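Local coordinates for protein phosphoglycerate dehydrogenase (Lactobacillus plantarum, PDB 3EVT) that probably catalyses the NAD-dependent oxidation of 3-phosphoglycerate to 3-phosphohydroxypyruvate, the first step of serine biosynthesis, at residues F289-A294 against V306-D311. Residues are numbered along the deposited sequence; the frame is centred on the assembly and turned at random.
Sequences FPIFAA and VRNQVD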
ATOM      1  N   PHE A 289      -2.063  20.022   5.343  1.00 45.33           N
ATOM      2  CA  PHE A 289      -3.243  20.359   4.536  1.00 46.00           C
ATOM      3  C   PHE A 289      -3.963  19.150   3.920  1.00 45.86           C
ATOM      4  O   PHE A 289      -5.188  19.076   4.009  1.00 47.62           O
ATOM      5  CB  PHE A 289      -2.941  21.391   3.446  1.00 45.88           C
ATOM      6  CG  PHE A 289      -4.172  21.771   2.638  1.00 48.37           C
ATOM      7  CD1 PHE A 289      -5.159  22.596   3.193  1.00 49.01           C
ATOM      8  CD2 PHE A 289      -4.367  21.267   1.355  1.00 48.22           C
ATOM      9  CE1 PHE A 289      -6.334  22.950   2.467  1.00 49.17           C
ATOM     10  CE2 PHE A 289      -5.557  21.603   0.605  1.00 49.56           C
ATOM     11  CZ  PHE A 289      -6.537  22.437   1.168  1.00 49.00           C
ATOM     12  N   PRO A 290      -3.215  18.187   3.315  1.00 44.87           N
ATOM     13  CA  PRO A 290      -3.886  16.976   2.783  1.00 43.33           C
ATOM     14  C   PRO A 290      -4.684  16.209   3.849  1.00 42.31           C
ATOM     15  O   PRO A 290      -5.689  15.557   3.505  1.00 41.42           O
ATOM     16  CB  PRO A 290      -2.722  16.109   2.315  1.00 42.53           C
ATOM     17  CG  PRO A 290      -1.617  17.069   1.993  1.00 44.89           C
ATOM     18  CD  PRO A 290      -1.767  18.192   3.013  1.00 44.37           C
ATOM     19  N   ILE A 291      -4.232  16.270   5.114  1.00 40.42           N
ATOM     20  CA  ILE A 291      -4.992  15.662   6.212  1.00 39.96           C
ATOM     21  C   ILE A 291      -6.395  16.294   6.344  1.00 39.42           C
ATOM     22  O   ILE A 291      -7.389  15.587   6.299  1.00 38.77           O
ATOM     23  CB  ILE A 291      -4.233  15.620   7.578  1.00 39.76           C
ATOM     24  CG1 ILE A 291      -3.017  14.694   7.471  1.00 40.66           C
ATOM     25  CG2 ILE A 291      -5.154  15.070   8.703  1.00 38.07           C
ATOM     26  CD1 ILE A 291      -2.014  14.805   8.682  1.00 36.46           C
ATOM     27  N   PHE A 292      -6.455  17.607   6.477  1.00 38.99           N
ATOM     28  CA  PHE A 292      -7.715  18.365   6.423  1.00 39.45           C
ATOM     29  C   PHE A 292      -8.534  18.133   5.127  1.00 39.30           C
ATOM     30  O   PHE A 292      -9.702  17.817   5.203  1.00 39.92           O
ATOM     31  CB  PHE A 292      -7.459  19.875   6.543  1.00 39.52           C
ATOM     32  CG  PHE A 292      -8.724  20.667   6.473  1.00 39.66           C
ATOM     33  CD1 PHE A 292      -9.710  20.481   7.456  1.00 37.31           C
ATOM     34  CD2 PHE A 292      -8.963  21.530   5.418  1.00 39.93           C
ATOM     35  CE1 PHE A 292     -10.901  21.168   7.381  1.00 42.01           C
ATOM     36  CE2 PHE A 292     -10.154  22.209   5.319  1.00 41.36           C
ATOM     37  CZ  PHE A 292     -11.117  22.040   6.288  1.00 43.35           C
ATOM     38  N   ALA A 293      -7.912  18.279   3.967  1.00 38.97           N
ATOM     39  CA  ALA A 293      -8.579  18.048   2.681  1.00 40.03           C
ATOM     40  C   ALA A 293      -9.273  16.672   2.619  1.00 40.59           C
ATOM     41  O   ALA A 293     -10.451  16.560   2.197  1.00 40.66           O
ATOM     42  CB  ALA A 293      -7.558  18.214   1.493  1.00 38.90           C
ATOM     43  N   ALA A 294      -8.584  15.638   3.094  1.00 40.64           N
ATOM     44  CA  ALA A 294      -9.189  14.270   3.140  1.00 40.69           C
ATOM     45  C   ALA A 294     -10.292  14.139   4.168  1.00 41.24           C
ATOM     46  O   ALA A 294     -11.364  13.613   3.850  1.00 42.39           O
ATOM     47  CB  ALA A 294      -8.113  13.199   3.378  1.00 41.79           C
ATOM     48  N   VAL A 306     -11.754  10.341   7.884  1.00 50.00           N
ATOM     49  CA  VAL A 306     -10.950   9.228   7.454  1.00 49.98           C
ATOM     50  C   VAL A 306      -9.568   9.124   8.092  1.00 50.10           C
ATOM     51  O   VAL A 306      -8.953   8.068   8.010  1.00 49.71           O
ATOM     52  CB  VAL A 306     -10.707   9.276   5.983  1.00 50.33           C
ATOM     53  CG1 VAL A 306     -10.082  10.586   5.602  1.00 51.19           C
ATOM     54  CG2 VAL A 306      -9.795   8.132   5.619  1.00 53.02           C
ATOM     55  N   ARG A 307      -9.057  10.209   8.691  1.00 48.82           N
ATOM     56  CA  ARG A 307      -7.667  10.213   9.149  1.00 48.87           C
ATOM     57  C   ARG A 307      -7.544  10.873  10.526  1.00 48.46           C
ATOM     58  O   ARG A 307      -8.028  11.973  10.731  1.00 48.61           O
ATOM     59  CB  ARG A 307      -6.797  10.952   8.124  1.00 48.13           C
ATOM     60  CG  ARG A 307      -5.406  11.246   8.580  1.00 50.85           C
ATOM     61  CD  ARG A 307      -4.492  10.000   8.452  1.00 52.52           C
ATOM     62  NE  ARG A 307      -3.147  10.246   8.976  1.00 49.61           N
ATOM     63  CZ  ARG A 307      -2.118  10.647   8.247  1.00 49.19           C
ATOM     64  NH1 ARG A 307      -2.274  10.825   6.932  1.00 44.29           N
ATOM     65  NH2 ARG A 307      -0.937  10.868   8.829  1.00 47.17           N
ATOM     66  N   ASN A 308      -6.898  10.212  11.473  1.00 48.57           N
ATOM     67  CA  ASN A 308      -6.515  10.865  12.750  1.00 49.32           C
ATOM     68  C   ASN A 308      -7.660  11.335  13.613  1.00 49.91           C
ATOM     69  O   ASN A 308      -7.487  12.271  14.432  1.00 50.02           O
ATOM     70  CB  ASN A 308      -5.565  12.051  12.528  1.00 47.95           C
ATOM     71  CG  ASN A 308      -4.214  11.599  12.003  1.00 47.31           C
ATOM     72  OD1 ASN A 308      -3.942  10.411  12.025  1.00 47.30           O
ATOM     73  ND2 ASN A 308      -3.382  12.521  11.510  1.00 41.69           N
ATOM     74  N   GLN A 309      -8.812  10.704  13.463  1.00 50.63           N
ATOM     75  CA  GLN A 309      -9.918  11.018  14.362  1.00 53.00           C
ATOM     76  C   GLN A 309      -9.529  10.816  15.828  1.00 53.78           C
ATOM     77  O   GLN A 309      -9.092   9.742  16.250  1.00 53.88           O
ATOM     78  CB  GLN A 309     -11.237  10.323  13.989  1.00 52.59           C
ATOM     79  CG  GLN A 309     -12.432  10.966  14.746  1.00 54.96           C
ATOM     80  CD  GLN A 309     -13.803  10.343  14.460  1.00 54.26           C
ATOM     81  OE1 GLN A 309     -13.964   9.565  13.540  1.00 55.08           O
ATOM     82  NE2 GLN A 309     -14.802  10.766  15.211  1.00 52.34           N
ATOM     83  N   VAL A 310      -9.662  11.896  16.580  1.00 56.11           N
ATOM     84  CA  VAL A 310      -9.389  11.936  18.010  1.00 58.37           C
ATOM     85  C   VAL A 310     -10.619  11.448  18.803  1.00 60.15           C
ATOM     86  O   VAL A 310     -11.726  11.955  18.654  1.00 60.62           O
ATOM     87  CB  VAL A 310      -9.052  13.369  18.434  1.00 57.65           C
ATOM     88  CG1 VAL A 310      -8.969  13.469  19.925  1.00 58.76           C
ATOM     89  CG2 VAL A 310      -7.750  13.817  17.779  1.00 57.55           C
ATOM     90  N   ASP A 311     -10.432  10.464  19.659  1.00 62.38           N
ATOM     91  CA  ASP A 311     -11.579   9.914  20.376  1.00 64.46           C
ATOM     92  C   ASP A 311     -12.067  10.810  21.531  1.00 64.59           C
ATOM     93  O   ASP A 311     -13.199  11.336  21.513  1.00 65.32           O
ATOM     94  CB  ASP A 311     -11.240   8.556  20.958  1.00 64.96           C
ATOM     95  CG  ASP A 311     -12.150   8.212  22.092  1.00 68.17           C
ATOM     96  OD1 ASP A 311     -13.310   7.874  21.786  1.00 70.96           O
ATOM     97  OD2 ASP A 311     -11.735   8.339  23.270  1.00 69.94           O
TER
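Ile-291 meets the returning chain first, pressing its branches against Arg-307 and Asn-308. Its CG2, anti to the backbone N, lies 3.8 Å from CG of Arg-307, while the other branch runs out along the rest of that arginine. The Arg-307 chain bends at chi2 (80°), which carries the guanidinium back alongside the isoleucine; Ile-291 CD1 sits 4.0 Å above one face of this flat group, offset toward its rim, and Ile-291 CG1 comes within 4.0 Å of Arg-307 NH1. The side chain of Asn-308 crosses that of Ile-291 at about a right angle, its ND2 3.9 Å from Ile-291 CD1. One turn further along, Ala-294 closes the contact against Val-306: its CB is 4.0 Å from Val-306 CG1, and Val-306 CG1 also lies 3.7 Å from Ala-294 O.

No hydrogen bond joins 289-294 to 306-311; the polar bonds lie within 306-311 or lead to other parts of the chain. Arg-307 NE bonds to Asn-308 OD1 at 3.2 Å, a bent link (143°) in which the donor stands above the carbonyl plane, and both Arg-307 NH2 and Asn-308 ND2 donate to Ser-91 O. Asn-295 OD1, later in helix 284-302, accepts from the backbone N atoms of Val-306 and Arg-307.

The contact thus places the C-terminal tail, after it leaves helix 284-302, back against that helix beside the five-stranded parallel sheet, with Asn-308 and Val-310 bonded through their backbones to Asn-89 and Val-87 near its edge strand 86-88. Chemically, Ile-291 lies against the aliphatic stem and flat face of cationic Arg-307, with a small apolar contact of Ala-294 and Val-306 beside it: dispersion packs the segments together, while hydrogen bonds to the tail's own amide and to Ser-91 help fix the guanidinium's orientation.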